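Probable CoA-transferase alpha subunit (Rhodococcus jostii, PDB 6COJ) probably serves as the alpha subunit of a CoA-transferase family enzyme and here binds a CoA thioester that carries a spirolactone ring system. Local coordinates at residues D25-L30 with R52-S57; G42-P47 with D199-D204; D188-A193 with V221-L226. The protein carries 1 engineered substitution. All blocks are in the same frame, centred on the assembly; numbering follows the deposited sequence. Where two conformers were deposited one is given.

Contact 1: D25-L30 with R52-S57; sequences DAVGEL and RALLRS
With chi1 at 172°, V27 splays its two methyls over different parts of the 52-57 segment: CG1, anti to the backbone N, goes to L54 and S57, while CG2, beside that nitrogen, drops onto A53. The contact pairs two helices of the alpha/beta CoA-transferase fold, 23-28 and 48-56, which precede and follow strand 35-38 of the parallel sheet. V27 is the wedge between them. Its CG2 sits 3.6 Å from A53 CB and also comes up to the backbone N of L54, so this methyl rests against the helix backbone. CG1 lies 4.0 Å from L54 CD2. That same leucine methyl is met from a second direction by L30, whose CD1 stands 4.1 Å from L54 CD2; the two leucine side chains cross at about a right angle. L54 has its chi1 at -101°, well off a staggered value, and CD2 is the branch that reaches both partners.

Towards the sheet, L30 goes on to A179 and F214 and L54 to L181, so both leucines also pack on strands. The far side of the pair is polar: R56 NH2 forms a salt bridge with D24 OD1, tying the end of one helix to the start of the other, and one face of the R56 guanidinium lies over A53 CA of its own helix.

No hydrogen bond joins the two segments, and the hydroxyl of S57 is taken up by its own end of the helix and the residues just after it. S57, the first residue to leave helical geometry, holds OG where V27 CG1 touches it at 3.6 Å. From there S57 OG donates to L54 O at 2.7 Å, only 19° out of the carbonyl plane, and is also bonded to V59 N.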
ATOM      1  N   ASP A  25      -3.422  32.624  -0.102  1.00 24.89           N
ATOM      2  CA  ASP A  25      -4.578  32.138   0.657  1.00 24.43           C
ATOM      3  C   ASP A  25      -4.245  30.840   1.379  1.00 19.83           C
ATOM      4  O   ASP A  25      -4.568  30.662   2.560  1.00 21.18           O
ATOM      5  CB  ASP A  25      -5.753  31.841  -0.284  1.00 34.41           C
ATOM      6  CG  ASP A  25      -6.473  33.079  -0.780  1.00 53.19           C
ATOM      7  OD1 ASP A  25      -6.370  34.149  -0.150  1.00 31.77           O
ATOM      8  OD2 ASP A  25      -7.181  32.958  -1.807  1.00 42.38           O
ATOM      9  N   ALA A  26      -3.633  29.896   0.661  1.00 18.81           N
ATOM     10  CA  ALA A  26      -3.337  28.596   1.253  1.00 19.69           C
ATOM     11  C   ALA A  26      -2.378  28.736   2.426  1.00 17.93           C
ATOM     12  O   ALA A  26      -2.601  28.161   3.500  1.00 19.42           O
ATOM     13  CB  ALA A  26      -2.777  27.649   0.187  1.00 19.80           C
ATOM     14  N   VAL A  27      -1.318  29.529   2.252  1.00 19.52           N
ATOM     15  CA  VAL A  27      -0.383  29.748   3.348  1.00 17.89           C
ATOM     16  C   VAL A  27      -1.050  30.515   4.483  1.00 19.80           C
ATOM     17  O   VAL A  27      -0.691  30.337   5.655  1.00 20.07           O
ATOM     18  CB  VAL A  27       0.907  30.400   2.815  1.00 21.37           C
ATOM     19  CG1 VAL A  27       1.845  30.824   3.960  1.00 22.77           C
ATOM     20  CG2 VAL A  27       1.600  29.409   1.882  1.00 23.83           C
ATOM     21  N   GLY A  28      -2.056  31.336   4.163  1.00 20.10           N
ATOM     22  CA  GLY A  28      -2.839  32.022   5.180  1.00 18.27           C
ATOM     23  C   GLY A  28      -3.610  31.095   6.105  1.00 18.67           C
ATOM     24  O   GLY A  28      -4.052  31.531   7.174  1.00 23.55           O
ATOM     25  N   GLU A  29      -3.810  29.839   5.706  1.00 18.94           N
ATOM     26  CA  GLU A  29      -4.427  28.827   6.555  0.62 19.63           C
ATOM     27  C   GLU A  29      -3.426  28.129   7.462  1.00 21.89           C
ATOM     28  O   GLU A  29      -3.837  27.370   8.350  1.00 23.55           O
ATOM     29  CB  GLU A  29      -5.119  27.764   5.694  0.62 21.86           C
ATOM     30  CG  GLU A  29      -6.331  28.263   4.935  0.62 22.55           C
ATOM     31  CD  GLU A  29      -7.336  28.935   5.844  0.62 25.62           C
ATOM     32  OE1 GLU A  29      -7.572  30.151   5.682  0.62 37.71           O
ATOM     33  OE2 GLU A  29      -7.882  28.251   6.734  0.62 28.61           O
ATOM     34  N   LEU A  30      -2.133  28.339   7.242  1.00 18.50           N
ATOM     35  CA  LEU A  30      -1.094  27.745   8.067  1.00 17.75           C
ATOM     36  C   LEU A  30      -0.761  28.672   9.228  1.00 21.10           C
ATOM     37  O   LEU A  30      -1.071  29.866   9.211  1.00 20.97           O
ATOM     38  CB  LEU A  30       0.156  27.476   7.233  1.00 17.12           C
ATOM     39  CG  LEU A  30      -0.093  26.668   5.958  1.00 16.73           C
ATOM     40  CD1 LEU A  30       1.204  26.547   5.172  1.00 18.82           C
ATOM     41  CD2 LEU A  30      -0.678  25.281   6.280  1.00 17.29           C
ATOM     42  N   ARG A  52       7.676  28.929  -1.706  1.00 16.80           N
ATOM     43  CA  ARG A  52       7.971  30.353  -1.870  1.00 16.65           C
ATOM     44  C   ARG A  52       6.916  31.224  -1.194  1.00 17.19           C
ATOM     45  O   ARG A  52       7.239  32.282  -0.640  1.00 17.89           O
ATOM     46  CB  ARG A  52       8.120  30.710  -3.356  1.00 18.49           C
ATOM     47  CG  ARG A  52       9.424  30.201  -3.980  1.00 18.85           C
ATOM     48  CD  ARG A  52       9.591  30.593  -5.441  1.00 21.73           C
ATOM     49  NE  ARG A  52       8.705  29.864  -6.349  1.00 19.95           N
ATOM     50  CZ  ARG A  52       9.010  28.701  -6.924  1.00 21.32           C
ATOM     51  NH1 ARG A  52      10.181  28.108  -6.675  1.00 18.76           N
ATOM     52  NH2 ARG A  52       8.142  28.132  -7.748  1.00 22.02           N
ATOM     53  N   ALA A  53       5.651  30.793  -1.214  1.00 17.30           N
ATOM     54  CA  ALA A  53       4.614  31.543  -0.511  1.00 18.98           C
ATOM     55  C   ALA A  53       4.828  31.489   1.000  1.00 16.77           C
ATOM     56  O   ALA A  53       4.590  32.480   1.704  1.00 17.69           O
ATOM     57  CB  ALA A  53       3.225  31.030  -0.902  1.00 19.76           C
ATOM     58  N   LEU A  54       5.289  30.345   1.515  1.00 18.20           N
ATOM     59  CA  LEU A  54       5.681  30.276   2.922  1.00 18.36           C
ATOM     60  C   LEU A  54       6.788  31.276   3.245  1.00 19.56           C
ATOM     61  O   LEU A  54       6.745  31.942   4.287  1.00 20.94           O
ATOM     62  CB  LEU A  54       6.135  28.858   3.267  1.00 21.93           C
ATOM     63  CG  LEU A  54       5.115  27.992   3.994  1.00 24.44           C
ATOM     64  CD1 LEU A  54       5.629  26.557   4.129  1.00 20.27           C
ATOM     65  CD2 LEU A  54       4.796  28.571   5.358  1.00 23.63           C
ATOM     66  N   LEU A  55       7.796  31.387   2.368  1.00 19.00           N
ATOM     67  CA  LEU A  55       8.897  32.317   2.599  1.00 19.37           C
ATOM     68  C   LEU A  55       8.409  33.757   2.650  1.00 22.60           C
ATOM     69  O   LEU A  55       8.928  34.567   3.426  1.00 25.17           O
ATOM     70  CB  LEU A  55       9.966  32.155   1.515  1.00 25.66           C
ATOM     71  CG  LEU A  55      11.209  31.357   1.934  1.00 31.06           C
ATOM     72  CD1 LEU A  55      10.826  29.989   2.463  1.00 26.70           C
ATOM     73  CD2 LEU A  55      12.207  31.239   0.785  1.00 31.13           C
ATOM     74  N   ARG A  56       7.426  34.101   1.818  1.00 19.76           N
ATOM     75  CA  ARG A  56       6.884  35.455   1.824  1.00 20.87           C
ATOM     76  C   ARG A  56       6.120  35.744   3.108  1.00 20.03           C
ATOM     77  O   ARG A  56       6.026  36.906   3.517  1.00 21.08           O
ATOM     78  CB  ARG A  56       5.950  35.644   0.627  1.00 26.68           C
ATOM     79  CG  ARG A  56       6.642  35.675  -0.715  1.00 28.99           C
ATOM     80  CD  ARG A  56       5.724  36.228  -1.792  1.00 27.57           C
ATOM     81  NE  ARG A  56       4.529  35.423  -2.005  1.00 24.47           N
ATOM     82  CZ  ARG A  56       4.470  34.377  -2.827  1.00 23.37           C
ATOM     83  NH1 ARG A  56       5.543  34.011  -3.515  1.00 24.21           N
ATOM     84  NH2 ARG A  56       3.337  33.706  -2.972  1.00 26.78           N
ATOM     85  N   SER A  57       5.561  34.711   3.740  1.00 20.02           N
ATOM     86  CA  SER A  57       4.736  34.844   4.930  1.00 19.75           C
ATOM     87  C   SER A  57       5.604  34.953   6.180  1.00 22.77           C
ATOM     88  O   SER A  57       6.828  34.810   6.137  1.00 21.67           O
ATOM     89  CB  SER A  57       3.811  33.633   5.080  1.00 18.98           C
ATOM     90  OG  SER A  57       4.478  32.517   5.671  1.00 19.18           O
TER

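Contact 2: G42-P47 with D199-D204; sequences GSRRKP and DPYFDD
The R45 guanidinium has Y201 CD2 over one face and three oxygens round its edge: D199 O, P200 O and D203 OD2, all close to its plane. The Y201 ring, tilted 36° to that plane, has D199 O over one face, toward the rim, and a water at its edge. R45 NH1 gives a hydrogen bond to D199 O (3.0 Å), in the carbonyl plane. R45 NH2 spends two bonds: one to P200 O (2.9 Å), approached from above its carbonyl plane, and a nearly straight one, part of a salt bridge, to D203 OD2 (2.8 Å, 168°), met from above the carboxylate plane. A bend at chi3 turns the guanidinium into this cluster, and the fixed edge bonds should hold its rotation. An Asx turn, Y201 N to D199 OD1 (2.7 Å), shapes the loop that offers the carbonyls.

R44 CB packs at 3.4 Å from Y201 OH, and a water links that hydroxyl to R44 NH1; the main polar partner of R44 is D92. The cluster joins the loop between strand 35-38 and helix 48-56 to the loop leading into helix 203-208 and its first turn, beside strand 177-184, where R45 NE bonds H183 O and D203 packs on V182 and L184.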
ATOM      1  N   GLY A  42      13.129  14.686  -2.683  1.00 14.28           N
ATOM      2  CA  GLY A  42      14.378  15.287  -3.129  1.00 14.70           C
ATOM      3  C   GLY A  42      14.097  16.484  -4.020  1.00 14.88           C
ATOM      4  O   GLY A  42      13.305  17.367  -3.670  1.00 15.51           O
ATOM      5  N   SER A  43      14.719  16.513  -5.197  1.00 13.68           N
ATOM      6  CA  SER A  43      14.432  17.562  -6.178  1.00 14.52           C
ATOM      7  C   SER A  43      13.437  17.085  -7.238  1.00 14.95           C
ATOM      8  O   SER A  43      13.658  17.201  -8.451  1.00 15.79           O
ATOM      9  CB  SER A  43      15.729  18.080  -6.794  1.00 14.54           C
ATOM     10  OG  SER A  43      15.504  19.200  -7.631  1.00 17.27           O
ATOM     11  N   ARG A  44      12.308  16.548  -6.770  1.00 14.48           N
ATOM     12  CA  ARG A  44      11.307  15.937  -7.645  1.00 14.42           C
ATOM     13  C   ARG A  44       9.916  16.334  -7.175  1.00 12.99           C
ATOM     14  O   ARG A  44       9.517  16.008  -6.050  1.00 14.18           O
ATOM     15  CB  ARG A  44      11.441  14.405  -7.689  1.00 15.90           C
ATOM     16  CG  ARG A  44      12.866  13.924  -7.918  1.00 16.39           C
ATOM     17  CD  ARG A  44      12.999  12.410  -7.821  1.00 15.30           C
ATOM     18  NE  ARG A  44      14.391  12.015  -7.617  1.00 16.54           N
ATOM     19  CZ  ARG A  44      14.978  10.951  -8.152  1.00 17.21           C
ATOM     20  NH1 ARG A  44      14.315  10.145  -8.981  1.00 18.44           N
ATOM     21  NH2 ARG A  44      16.252  10.705  -7.879  1.00 17.10           N
ATOM     22  N   ARG A  45       9.188  17.018  -8.059  1.00 14.25           N
ATOM     23  CA  ARG A  45       7.792  17.435  -7.864  1.00 14.72           C
ATOM     24  C   ARG A  45       7.532  17.999  -6.476  1.00 14.29           C
ATOM     25  O   ARG A  45       6.558  17.660  -5.800  1.00 14.53           O
ATOM     26  CB  ARG A  45       6.785  16.354  -8.263  1.00 13.23           C
ATOM     27  CG  ARG A  45       5.514  16.972  -8.856  1.00 14.76           C
ATOM     28  CD  ARG A  45       4.475  15.926  -9.296  1.00 14.03           C
ATOM     29  NE  ARG A  45       3.989  15.193  -8.125  1.00 14.43           N
ATOM     30  CZ  ARG A  45       4.057  13.878  -7.943  1.00 14.32           C
ATOM     31  NH1 ARG A  45       4.529  13.067  -8.892  1.00 13.82           N
ATOM     32  NH2 ARG A  45       3.618  13.375  -6.791  1.00 14.66           N
ATOM     33  N   LYS A  46       8.412  18.914  -6.062  1.00 14.00           N
ATOM     34  CA  LYS A  46       8.180  19.615  -4.819  1.00 15.48           C
ATOM     35  C   LYS A  46       7.187  20.751  -5.050  1.00 14.42           C
ATOM     36  O   LYS A  46       7.163  21.351  -6.125  1.00 14.92           O
ATOM     37  CB  LYS A  46       9.494  20.202  -4.322  1.00 15.39           C
ATOM     38  CG  LYS A  46      10.404  19.145  -3.727  1.00 14.19           C
ATOM     39  CD  LYS A  46       9.865  18.675  -2.403  1.00 15.01           C
ATOM     40  CE  LYS A  46      10.705  17.577  -1.800  1.00 14.81           C
ATOM     41  NZ  LYS A  46      10.144  17.237  -0.472  1.00 14.49           N
ATOM     42  N   PRO A  47       6.338  21.067  -4.044  1.00 12.96           N
ATOM     43  CA  PRO A  47       5.425  22.229  -4.159  1.00 14.50           C
ATOM     44  C   PRO A  47       6.178  23.533  -3.917  1.00 15.21           C
ATOM     45  O   PRO A  47       6.002  24.235  -2.909  1.00 15.43           O
ATOM     46  CB  PRO A  47       4.380  21.928  -3.080  1.00 14.35           C
ATOM     47  CG  PRO A  47       5.168  21.221  -2.019  1.00 12.81           C
ATOM     48  CD  PRO A  47       6.145  20.338  -2.776  1.00 14.79           C
ATOM     49  N   ASP A 199       6.143   8.224 -11.305  1.00 12.97           N
ATOM     50  CA  ASP A 199       6.126   7.987  -9.866  1.00 13.78           C
ATOM     51  C   ASP A 199       5.161   8.931  -9.159  1.00 12.87           C
ATOM     52  O   ASP A 199       5.298  10.160  -9.269  1.00 13.72           O
ATOM     53  CB  ASP A 199       7.540   8.148  -9.292  1.00 13.56           C
ATOM     54  CG  ASP A 199       7.735   7.422  -7.965  1.00 12.83           C
ATOM     55  OD1 ASP A 199       6.780   7.330  -7.170  1.00 13.98           O
ATOM     56  OD2 ASP A 199       8.862   6.941  -7.717  1.00 13.72           O
ATOM     57  N   PRO A 200       4.207   8.406  -8.383  1.00 11.73           N
ATOM     58  CA  PRO A 200       3.374   9.280  -7.537  1.00 13.15           C
ATOM     59  C   PRO A 200       4.109   9.827  -6.331  1.00 13.47           C
ATOM     60  O   PRO A 200       3.582  10.724  -5.656  1.00 14.03           O
ATOM     61  CB  PRO A 200       2.255   8.341  -7.072  1.00 14.33           C
ATOM     62  CG  PRO A 200       2.924   7.003  -7.007  1.00 13.27           C
ATOM     63  CD  PRO A 200       3.879   6.980  -8.194  1.00 12.79           C
ATOM     64  N   TYR A 201       5.308   9.324  -6.040  1.00 13.33           N
ATOM     65  CA  TYR A 201       5.981   9.567  -4.756  1.00 12.27           C
ATOM     66  C   TYR A 201       5.019   9.139  -3.649  1.00 13.19           C
ATOM     67  O   TYR A 201       4.517   8.003  -3.696  1.00 12.37           O
ATOM     68  CB  TYR A 201       6.580  10.981  -4.657  1.00 12.16           C
ATOM     69  CG  TYR A 201       7.441  11.271  -5.858  1.00 12.96           C
ATOM     70  CD1 TYR A 201       8.532  10.450  -6.159  1.00 13.19           C
ATOM     71  CD2 TYR A 201       7.134  12.310  -6.731  1.00 13.73           C
ATOM     72  CE1 TYR A 201       9.302  10.669  -7.290  1.00 13.16           C
ATOM     73  CE2 TYR A 201       7.906  12.543  -7.865  1.00 14.08           C
ATOM     74  CZ  TYR A 201       8.981  11.720  -8.145  1.00 13.52           C
ATOM     75  OH  TYR A 201       9.711  11.956  -9.285  1.00 13.89           O
ATOM     76  N   PHE A 202       4.753   9.986  -2.654  1.00 13.30           N
ATOM     77  CA  PHE A 202       3.968   9.618  -1.488  1.00 10.96           C
ATOM     78  C   PHE A 202       2.937  10.689  -1.186  1.00 12.72           C
ATOM     79  O   PHE A 202       2.476  10.813  -0.047  1.00 12.91           O
ATOM     80  CB  PHE A 202       4.896   9.377  -0.294  1.00 13.63           C
ATOM     81  CG  PHE A 202       5.939   8.339  -0.574  1.00 14.73           C
ATOM     82  CD1 PHE A 202       7.089   8.655  -1.284  1.00 15.66           C
ATOM     83  CD2 PHE A 202       5.739   7.032  -0.182  1.00 16.77           C
ATOM     84  CE1 PHE A 202       8.021   7.660  -1.596  1.00 15.74           C
ATOM     85  CE2 PHE A 202       6.677   6.050  -0.478  1.00 18.10           C
ATOM     86  CZ  PHE A 202       7.815   6.370  -1.180  1.00 15.10           C
ATOM     87  N   ASP A 203       2.529  11.443  -2.214  1.00 12.54           N
ATOM     88  CA  ASP A 203       1.701  12.620  -1.960  1.00 14.02           C
ATOM     89  C   ASP A 203       0.333  12.244  -1.414  1.00 12.70           C
ATOM     90  O   ASP A 203      -0.250  13.009  -0.628  1.00 12.80           O
ATOM     91  CB  ASP A 203       1.560  13.469  -3.222  1.00 13.20           C
ATOM     92  CG  ASP A 203       2.838  14.199  -3.585  1.00 13.78           C
ATOM     93  OD1 ASP A 203       3.835  14.064  -2.843  1.00 14.76           O
ATOM     94  OD2 ASP A 203       2.843  14.911  -4.614  1.00 15.38           O
ATOM     95  N   ASP A 204      -0.194  11.088  -1.818  1.00 12.81           N
ATOM     96  CA  ASP A 204      -1.441  10.609  -1.232  1.00 12.03           C
ATOM     97  C   ASP A 204      -1.286  10.359   0.263  1.00 11.95           C
ATOM     98  O   ASP A 204      -2.178  10.695   1.050  1.00 13.56           O
ATOM     99  CB  ASP A 204      -1.909   9.339  -1.953  1.00 12.50           C
ATOM    100  CG  ASP A 204      -0.846   8.251  -1.968  1.00 16.26           C
ATOM    101  OD1 ASP A 204       0.347   8.564  -2.139  1.00 15.51           O
ATOM    102  OD2 ASP A 204      -1.195   7.058  -1.822  1.00 19.64           O
TER
HETATM  103  O   HOH W   1      11.528  10.144  -9.994  1.00 15.84           O
HETATM  104  O   HOH W   2       4.312  17.186  -4.119  1.00 14.21           O

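Contact 3: D188-A193 with V221-L226; sequences DKHGNA and VETEEL. With SO4 (sulfate ion), chain D.
This is a partly buried contact, polar at D188 and T223 and apolar at L226, in which the tight turn of a beta hairpin, between strands 186-187 and 193-194, is joined to the start of helix 223-229. D188 does most of the work. It opens a type I beta turn running to G191, and its OD1 accepts from H190 N (2.9 Å), making an Asx turn at the same place. The other carboxylate oxygen crosses to the helix: T223 OG1 donates to D188 OD2 at 2.6 Å, from 37° above the carboxylate plane. N192 ND2 takes the syn lone pair of D188 OD2 at 2.9 Å, in its own amide plane and nearly straight at 170°. Two donors therefore grip OD2, which would probably stabilise the charged carboxylate, and the N192 amide is probably kept from turning. N192 ND2 also bonds an acidic side chain of a neighbouring subunit.

The backbones also come close: D188 CA makes a CH...O contact of 3.2 Å with V221 O, and a water carries the link from that carbonyl to K189 N. On the other flank, L226 uses a single methyl: its CD2 lies 3.7 Å from N192 CB and against N192 O, while L186 and L235 pack on the same leucine.

H190 turns its ring edge to T223 OG1 and bonds R17 O through ND1; K189 CG lies over the centre of one face of the ring. Toward solvent, water takes over much of the contact: K189, fully extended beyond CG, reaches E222 only through waters, and E222 was modelled in two conformers, so that bridge is doubtful. The firmer partner of the lysine is a sulfate ion, most likely picked up from the crystallisation solution: K189 NZ donates to sulfate O1 at 2.8 Å.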
ATOM      1  N   ASP A 188      -9.018  18.913 -10.379  1.00 14.92           N
ATOM      2  CA  ASP A 188     -10.258  19.666 -10.498  1.00 16.26           C
ATOM      3  C   ASP A 188     -10.420  20.602  -9.295  1.00 15.24           C
ATOM      4  O   ASP A 188      -9.599  20.606  -8.368  1.00 15.96           O
ATOM      5  CB  ASP A 188     -11.439  18.730 -10.811  1.00 15.58           C
ATOM      6  CG  ASP A 188     -11.929  17.913  -9.608  1.00 15.19           C
ATOM      7  OD1 ASP A 188     -11.528  18.188  -8.450  1.00 15.34           O
ATOM      8  OD2 ASP A 188     -12.666  16.934  -9.862  1.00 16.49           O
ATOM      9  N   LYS A 189     -11.473  21.431  -9.329  1.00 17.08           N
ATOM     10  CA  LYS A 189     -11.671  22.417  -8.271  1.00 19.31           C
ATOM     11  C   LYS A 189     -12.121  21.798  -6.964  1.00 17.12           C
ATOM     12  O   LYS A 189     -12.241  22.523  -5.970  1.00 17.07           O
ATOM     13  CB  LYS A 189     -12.668  23.489  -8.716  1.00 17.79           C
ATOM     14  CG  LYS A 189     -14.075  22.976  -8.979  1.00 20.86           C
ATOM     15  CD  LYS A 189     -14.915  24.139  -9.489  1.00 28.99           C
ATOM     16  CE  LYS A 189     -16.329  23.743  -9.817  1.00 33.66           C
ATOM     17  NZ  LYS A 189     -17.048  24.918 -10.399  1.00 33.78           N
ATOM     18  N   HIS A 190     -12.373  20.484  -6.936  1.00 15.40           N
ATOM     19  CA  HIS A 190     -12.815  19.801  -5.733  1.00 16.67           C
ATOM     20  C   HIS A 190     -11.706  19.008  -5.061  1.00 17.39           C
ATOM     21  O   HIS A 190     -11.939  18.428  -3.996  1.00 17.24           O
ATOM     22  CB  HIS A 190     -13.973  18.853  -6.060  1.00 18.84           C
ATOM     23  CG  HIS A 190     -15.050  19.464  -6.898  1.00 16.37           C
ATOM     24  ND1 HIS A 190     -15.835  20.511  -6.465  1.00 20.93           N
ATOM     25  CD2 HIS A 190     -15.489  19.151  -8.139  1.00 19.96           C
ATOM     26  CE1 HIS A 190     -16.697  20.831  -7.415  1.00 22.34           C
ATOM     27  NE2 HIS A 190     -16.513  20.014  -8.438  1.00 21.30           N
ATOM     28  N   GLY A 191     -10.523  18.933  -5.667  1.00 15.20           N
ATOM     29  CA  GLY A 191      -9.423  18.203  -5.082  1.00 14.60           C
ATOM     30  C   GLY A 191      -9.143  16.838  -5.682  1.00 14.13           C
ATOM     31  O   GLY A 191      -8.162  16.205  -5.277  1.00 16.10           O
ATOM     32  N   ASN A 192      -9.975  16.337  -6.597  1.00 13.90           N
ATOM     33  CA  ASN A 192      -9.543  15.175  -7.358  1.00 13.42           C
ATOM     34  C   ASN A 192      -8.295  15.552  -8.137  1.00 14.25           C
ATOM     35  O   ASN A 192      -8.238  16.631  -8.735  1.00 15.71           O
ATOM     36  CB  ASN A 192     -10.656  14.722  -8.293  1.00 15.09           C
ATOM     37  CG  ASN A 192     -11.890  14.283  -7.552  1.00 15.19           C
ATOM     38  OD1 ASN A 192     -11.844  13.395  -6.684  1.00 14.21           O
ATOM     39  ND2 ASN A 192     -13.016  14.926  -7.864  1.00 15.53           N
ATOM     40  N   ALA A 193      -7.271  14.701  -8.087  1.00 14.07           N
ATOM     41  CA  ALA A 193      -5.999  15.110  -8.675  1.00 13.04           C
ATOM     42  C   ALA A 193      -5.171  13.902  -9.089  1.00 15.25           C
ATOM     43  O   ALA A 193      -5.292  12.807  -8.517  1.00 15.91           O
ATOM     44  CB  ALA A 193      -5.188  16.026  -7.751  1.00 13.90           C
ATOM     45  N   VAL A 221      -8.759  21.570 -14.243  1.00 19.29           N
ATOM     46  CA  VAL A 221      -9.666  21.189 -15.318  1.00 20.45           C
ATOM     47  C   VAL A 221     -10.959  20.683 -14.690  1.00 20.80           C
ATOM     48  O   VAL A 221     -11.036  20.442 -13.489  1.00 19.28           O
ATOM     49  CB  VAL A 221      -9.045  20.105 -16.223  1.00 22.25           C
ATOM     50  CG1 VAL A 221      -7.759  20.617 -16.867  1.00 24.17           C
ATOM     51  CG2 VAL A 221      -8.773  18.846 -15.414  1.00 21.67           C
ATOM     52  N   GLU A 222     -12.007  20.565 -15.506  0.63 22.00           N
ATOM     53  CA  GLU A 222     -13.222  19.961 -14.971  0.63 20.81           C
ATOM     54  C   GLU A 222     -12.996  18.470 -14.728  0.63 20.27           C
ATOM     55  O   GLU A 222     -12.128  17.836 -15.335  0.63 21.71           O
ATOM     56  CB  GLU A 222     -14.433  20.183 -15.891  0.63 23.33           C
ATOM     57  CG  GLU A 222     -14.842  21.650 -16.106  0.63 24.49           C
ATOM     58  CD  GLU A 222     -15.606  22.287 -14.940  0.63 26.02           C
ATOM     59  OE1 GLU A 222     -16.297  21.575 -14.181  0.63 27.55           O
ATOM     60  OE2 GLU A 222     -15.525  23.528 -14.796  0.63 28.27           O
ATOM     61  N   THR A 223     -13.798  17.914 -13.817  1.00 19.74           N
ATOM     62  CA  THR A 223     -13.638  16.520 -13.405  1.00 18.54           C
ATOM     63  C   THR A 223     -13.635  15.584 -14.601  1.00 19.14           C
ATOM     64  O   THR A 223     -12.790  14.684 -14.704  1.00 20.06           O
ATOM     65  CB  THR A 223     -14.764  16.121 -12.452  1.00 18.17           C
ATOM     66  OG1 THR A 223     -14.798  17.017 -11.335  1.00 20.94           O
ATOM     67  CG2 THR A 223     -14.553  14.689 -11.935  1.00 19.23           C
ATOM     68  N   GLU A 224     -14.557  15.795 -15.535  1.00 20.84           N
ATOM     69  CA  GLU A 224     -14.636  14.875 -16.650  1.00 22.85           C
ATOM     70  C   GLU A 224     -13.402  14.954 -17.537  1.00 23.21           C
ATOM     71  O   GLU A 224     -12.956  13.933 -18.071  1.00 24.08           O
ATOM     72  CB  GLU A 224     -15.933  15.097 -17.417  1.00 24.16           C
ATOM     73  CG  GLU A 224     -16.004  14.242 -18.628  1.00 29.27           C
ATOM     74  CD  GLU A 224     -16.459  12.817 -18.302  1.00 26.06           C
ATOM     75  OE1 GLU A 224     -16.767  12.099 -19.260  1.00 29.14           O
ATOM     76  OE2 GLU A 224     -16.476  12.409 -17.107  1.00 25.25           O
ATOM     77  N   GLU A 225     -12.816  16.142 -17.682  1.00 22.66           N
ATOM     78  CA  GLU A 225     -11.563  16.237 -18.415  1.00 23.37           C
ATOM     79  C   GLU A 225     -10.448  15.496 -17.686  1.00 22.70           C
ATOM     80  O   GLU A 225      -9.660  14.776 -18.309  1.00 26.33           O
ATOM     81  CB  GLU A 225     -11.195  17.706 -18.629  1.00 23.93           C
ATOM     82  CG  GLU A 225      -9.932  17.859 -19.428  1.00 30.04           C
ATOM     83  CD  GLU A 225      -9.639  19.287 -19.837  1.00 41.35           C
ATOM     84  OE1 GLU A 225     -10.433  20.201 -19.524  1.00 33.46           O
ATOM     85  OE2 GLU A 225      -8.593  19.483 -20.475  1.00 37.87           O
ATOM     86  N   LEU A 226     -10.375  15.653 -16.363  1.00 20.54           N
ATOM     87  CA  LEU A 226      -9.353  14.965 -15.576  1.00 20.69           C
ATOM     88  C   LEU A 226      -9.399  13.455 -15.790  1.00 20.56           C
ATOM     89  O   LEU A 226      -8.373  12.825 -16.078  1.00 21.59           O
ATOM     90  CB  LEU A 226      -9.533  15.303 -14.095  1.00 17.60           C
ATOM     91  CG  LEU A 226      -8.721  14.493 -13.082  1.00 18.96           C
ATOM     92  CD1 LEU A 226      -7.248  14.831 -13.212  1.00 20.03           C
ATOM     93  CD2 LEU A 226      -9.211  14.779 -11.664  1.00 17.66           C
TER
HETATM   94  S   SO4 D 302     -20.008  22.519  -9.735  1.00 80.01           S
HETATM   95  O1  SO4 D 302     -19.514  23.892  -9.719  1.00 82.60           O
HETATM   96  O2  SO4 D 302     -19.545  21.819  -8.538  1.00 78.11           O
HETATM   97  O3  SO4 D 302     -21.469  22.541  -9.759  1.00 79.91           O
HETATM   98  O4  SO4 D 302     -19.506  21.834 -10.924  1.00 78.66           O
HETATM   99  O   HOH W   3     -12.724  21.771 -11.875  1.00 22.04           O
HETATM  100  O   HOH W   4     -15.217  25.417 -12.846  1.00 35.41           O
HETATM  101  O   HOH W   5     -18.050  23.268 -12.806  1.00 45.36           O

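Overall arrangement
Strand 177-184 runs past contacts 1 and 2: L54 of contact 1 packs on L181, while R45 of contact 2 bonds H183 O. P47 sits at the N-cap position of helix 48-56, so the 42-47 loop leads straight into the 52-57 segment; even so, the two contacts have centres 20 Å apart and nearest atoms about 5 Å apart. Contact 3 lies further out, 22 Å from the centre of the chain, its centre 19 Å from that of contact 2 and 24 Å from that of contact 1. Contact 2 is the one close to the bound CoA thioester: the R44 side chain comes within about 7 Å of it, although the pocket itself is lined by W41, F88, Y97 and A117.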